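Local coordinates for glycoside Hydrolase (Bacteroides uniformis, PDB 5TA0), which probably hydrolyses agarose chains as a family 86 glycoside hydrolase, and is captured here as an engineered variant in complex with neoagarooctaose, at residues S217-L222 with N261-Q266. Residues are numbered along the deposited sequence; the frame is centred on the assembly and turned at random. Where two conformers were deposited one is given.
Sequences SSITKL and NARWKQ. With SO4 (sulfate ion), chain G.
Ile-219 and Thr-220, in the first turn of helix 219-236, meet Ala-262, Arg-263 and Gln-266 where helix 258-262 breaks and helix 264-271 starts. Just ahead, Ser-218 is the N-cap: with OG anti to its own N (chi1 165°), it accepts from Lys-221 N, the OG to N distance being 3.0 Å. Ser-218 N donates to sulfate O2 at 2.9 Å. Ile-219 carries most of the contact. Ile-219 CG2 lies 3.6 Å from Ala-262 O. Ile-219 CD1, at the end of the longer branch, stands 4.4 Å from Arg-263 NE, oblique to the guanidinium, which makes a salt bridge from NH1 to Asp-210. At Thr-220 the methyl CG2 comes 4.2 Å from Gln-266 CB. The amide beyond that carbon turns back on its own segment: Gln-266 NE2 donates to Asn-261 O at 2.9 Å, with the acceptor close to the amide plane and a C=O...N angle of 166°, tying the two short helices together across the break at Arg-263. Lys-221 extends away from the contact and puts NZ 2.8 Å from sulfate O4; the ion, probably from the crystallisation liquor, may also be stabilised by the positive end of the helix. The start of helix 219-236, which leads into strand 242-247, thus meets the helical connection between strands 242-247 and 277-285 of the barrel, and van der Waals packing alone joins the two segments.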
ATOM      1  N   SER A 217     -10.284  18.460  17.922  1.00  8.84           N
ATOM      2  CA  SER A 217     -11.714  18.497  17.676  1.00  8.28           C
ATOM      3  C   SER A 217     -12.253  17.080  17.458  1.00  8.07           C
ATOM      4  O   SER A 217     -11.506  16.096  17.501  1.00  8.43           O
ATOM      5  CB  SER A 217     -12.013  19.433  16.511  1.00  8.64           C
ATOM      6  OG  SER A 217     -11.365  18.987  15.331  1.00  9.09           O
ATOM      7  N   SER A 218     -13.552  16.975  17.300  1.00  7.62           N
ATOM      8  CA  SER A 218     -14.215  15.673  17.255  1.00  7.74           C
ATOM      9  C   SER A 218     -13.697  14.740  16.148  1.00  7.88           C
ATOM     10  O   SER A 218     -13.608  15.117  14.967  1.00  7.97           O
ATOM     11  CB  SER A 218     -15.741  15.829  17.126  1.00  7.68           C
ATOM     12  OG  SER A 218     -16.368  14.623  16.752  1.00  8.01           O
ATOM     13  N   ILE A 219     -13.392  13.508  16.538  1.00  7.86           N
ATOM     14  CA  ILE A 219     -12.931  12.476  15.618  1.00  8.32           C
ATOM     15  C   ILE A 219     -14.124  11.899  14.852  1.00  7.91           C
ATOM     16  O   ILE A 219     -14.053  11.733  13.607  1.00  8.15           O
ATOM     17  CB  ILE A 219     -12.190  11.380  16.408  1.00  8.72           C
ATOM     18  CG1 ILE A 219     -10.868  11.927  16.945  1.00  9.34           C
ATOM     19  CG2 ILE A 219     -11.980  10.127  15.573  1.00  8.98           C
ATOM     20  CD1 ILE A 219     -10.194  11.034  17.962  1.00 10.01           C
ATOM     21  N   THR A 220     -15.228  11.582  15.522  1.00  7.77           N
ATOM     22  CA  THR A 220     -16.360  11.017  14.811  1.00  8.26           C
ATOM     23  C   THR A 220     -17.035  12.001  13.835  1.00  7.96           C
ATOM     24  O   THR A 220     -17.637  11.581  12.841  1.00  7.95           O
ATOM     25  CB  THR A 220     -17.378  10.346  15.735  1.00  8.80           C
ATOM     26  OG1 THR A 220     -17.980  11.289  16.614  1.00  9.03           O
ATOM     27  CG2 THR A 220     -16.748   9.241  16.550  1.00  9.51           C
ATOM     28  N   LYS A 221     -16.943  13.301  14.108  1.00  7.67           N
ATOM     29  CA  LYS A 221     -17.436  14.293  13.169  1.00  7.73           C
ATOM     30  C   LYS A 221     -16.731  14.167  11.808  1.00  7.40           C
ATOM     31  O   LYS A 221     -17.373  14.312  10.769  1.00  6.98           O
ATOM     32  CB  LYS A 221     -17.255  15.689  13.747  1.00  8.81           C
ATOM     33  CG  LYS A 221     -17.905  16.807  12.962  1.00  9.80           C
ATOM     34  CD  LYS A 221     -17.619  18.156  13.619  1.00 11.71           C
ATOM     35  CE  LYS A 221     -18.493  19.255  13.079  1.00 12.69           C
ATOM     36  NZ  LYS A 221     -17.972  20.611  13.453  1.00 14.52           N
ATOM     37  N   LEU A 222     -15.429  13.923  11.818  0.50  7.17           N
ATOM     38  CA  LEU A 222     -14.689  13.694  10.580  0.50  7.57           C
ATOM     39  C   LEU A 222     -15.211  12.455   9.852  0.50  7.61           C
ATOM     40  O   LEU A 222     -15.357  12.439   8.620  0.50  7.37           O
ATOM     41  CB  LEU A 222     -13.210  13.531  10.875  0.50  7.70           C
ATOM     42  CG  LEU A 222     -12.418  12.903   9.734  0.50  7.76           C
ATOM     43  CD1 LEU A 222     -12.165  13.922   8.634  0.50  7.89           C
ATOM     44  CD2 LEU A 222     -11.134  12.329  10.286  0.50  8.00           C
ATOM     45  N   ASN A 261     -10.314   1.449  18.776  1.00  8.03           N
ATOM     46  CA  ASN A 261     -11.706   1.625  19.157  1.00  9.08           C
ATOM     47  C   ASN A 261     -12.260   3.014  18.876  1.00  8.70           C
ATOM     48  O   ASN A 261     -13.432   3.123  18.536  1.00  9.65           O
ATOM     49  CB  ASN A 261     -11.908   1.285  20.633  1.00 10.08           C
ATOM     50  CG  ASN A 261     -11.882  -0.192  20.902  1.00 12.17           C
ATOM     51  OD1 ASN A 261     -12.279  -1.012  20.079  1.00 14.59           O
ATOM     52  ND2 ASN A 261     -11.432  -0.538  22.096  1.00 14.61           N
ATOM     53  N   ALA A 262     -11.406   4.037  18.972  1.00  8.65           N
ATOM     54  CA  ALA A 262     -11.836   5.420  18.752  1.00  8.48           C
ATOM     55  C   ALA A 262     -11.825   5.867  17.290  1.00  8.22           C
ATOM     56  O   ALA A 262     -12.479   6.844  16.949  1.00  8.13           O
ATOM     57  CB  ALA A 262     -10.944   6.359  19.551  1.00  8.93           C
ATOM     58  N   ARG A 263     -11.055   5.163  16.451  1.00  7.60           N
ATOM     59  CA  ARG A 263     -10.749   5.630  15.100  1.00  7.80           C
ATOM     60  C   ARG A 263     -11.289   4.650  14.053  1.00  7.29           C
ATOM     61  O   ARG A 263     -12.467   4.751  13.705  1.00  7.65           O
ATOM     62  CB  ARG A 263      -9.269   5.969  14.977  1.00  7.93           C
ATOM     63  CG  ARG A 263      -8.848   7.063  15.932  1.00  7.92           C
ATOM     64  CD  ARG A 263      -7.424   7.444  15.677  1.00  7.65           C
ATOM     65  NE  ARG A 263      -6.944   8.371  16.690  1.00  8.11           N
ATOM     66  CZ  ARG A 263      -5.966   9.254  16.510  1.00  7.99           C
ATOM     67  NH1 ARG A 263      -5.393   9.428  15.334  1.00  7.81           N
ATOM     68  NH2 ARG A 263      -5.592  10.029  17.527  1.00  8.49           N
ATOM     69  N   TRP A 264     -10.484   3.701  13.576  1.00  7.02           N
ATOM     70  CA  TRP A 264     -10.963   2.781  12.523  1.00  7.49           C
ATOM     71  C   TRP A 264     -12.248   2.026  12.867  1.00  7.17           C
ATOM     72  O   TRP A 264     -13.118   1.860  11.996  1.00  7.20           O
ATOM     73  CB  TRP A 264      -9.848   1.841  12.001  1.00  7.48           C
ATOM     74  CG  TRP A 264      -9.205   2.447  10.780  1.00  7.30           C
ATOM     75  CD1 TRP A 264      -8.111   3.257  10.740  1.00  7.45           C
ATOM     76  CD2 TRP A 264      -9.718   2.394   9.459  1.00  7.14           C
ATOM     77  NE1 TRP A 264      -7.865   3.668   9.443  1.00  7.50           N
ATOM     78  CE2 TRP A 264      -8.850   3.163   8.644  1.00  7.26           C
ATOM     79  CE3 TRP A 264     -10.798   1.728   8.866  1.00  7.37           C
ATOM     80  CZ2 TRP A 264      -9.089   3.359   7.290  1.00  7.65           C
ATOM     81  CZ3 TRP A 264     -11.015   1.912   7.512  1.00  7.49           C
ATOM     82  CH2 TRP A 264     -10.155   2.706   6.741  1.00  7.69           C
ATOM     83  N   LYS A 265     -12.408   1.588  14.118  0.50  7.42           N
ATOM     84  CA  LYS A 265     -13.664   0.942  14.502  0.50  8.00           C
ATOM     85  C   LYS A 265     -14.858   1.878  14.240  0.50  7.81           C
ATOM     86  O   LYS A 265     -15.867   1.474  13.656  0.50  7.71           O
ATOM     87  CB  LYS A 265     -13.624   0.479  15.965  0.50  8.94           C
ATOM     88  CG  LYS A 265     -14.853  -0.316  16.430  0.50 10.02           C
ATOM     89  CD  LYS A 265     -15.802   0.606  17.204  0.50 10.73           C
ATOM     90  CE  LYS A 265     -16.822  -0.061  18.137  0.50 11.42           C
ATOM     91  NZ  LYS A 265     -17.931  -0.782  17.496  0.50 11.82           N
ATOM     92  N   GLN A 266     -14.752   3.119  14.711  1.00  7.64           N
ATOM     93  CA  GLN A 266     -15.802   4.105  14.526  1.00  7.66           C
ATOM     94  C   GLN A 266     -16.007   4.494  13.083  1.00  7.18           C
ATOM     95  O   GLN A 266     -17.145   4.719  12.667  1.00  7.53           O
ATOM     96  CB  GLN A 266     -15.531   5.371  15.364  1.00  8.22           C
ATOM     97  CG  GLN A 266     -15.399   5.153  16.866  1.00  9.29           C
ATOM     98  CD  GLN A 266     -16.589   4.454  17.484  1.00 10.40           C
ATOM     99  OE1 GLN A 266     -17.739   4.692  17.111  1.00 11.51           O
ATOM    100  NE2 GLN A 266     -16.312   3.546  18.401  1.00 12.64           N
TER
HETATM  101  S   SO4 G 704     -15.680  20.365  16.123  1.00 24.08           S
HETATM  102  O1  SO4 G 704     -15.108  19.997  14.773  1.00 21.23           O
HETATM  103  O2  SO4 G 704     -15.462  19.209  17.058  1.00 20.00           O
HETATM  104  O3  SO4 G 704     -15.016  21.595  16.668  1.00 24.24           O
HETATM  105  O4  SO4 G 704     -17.173  20.564  16.089  1.00 22.86           O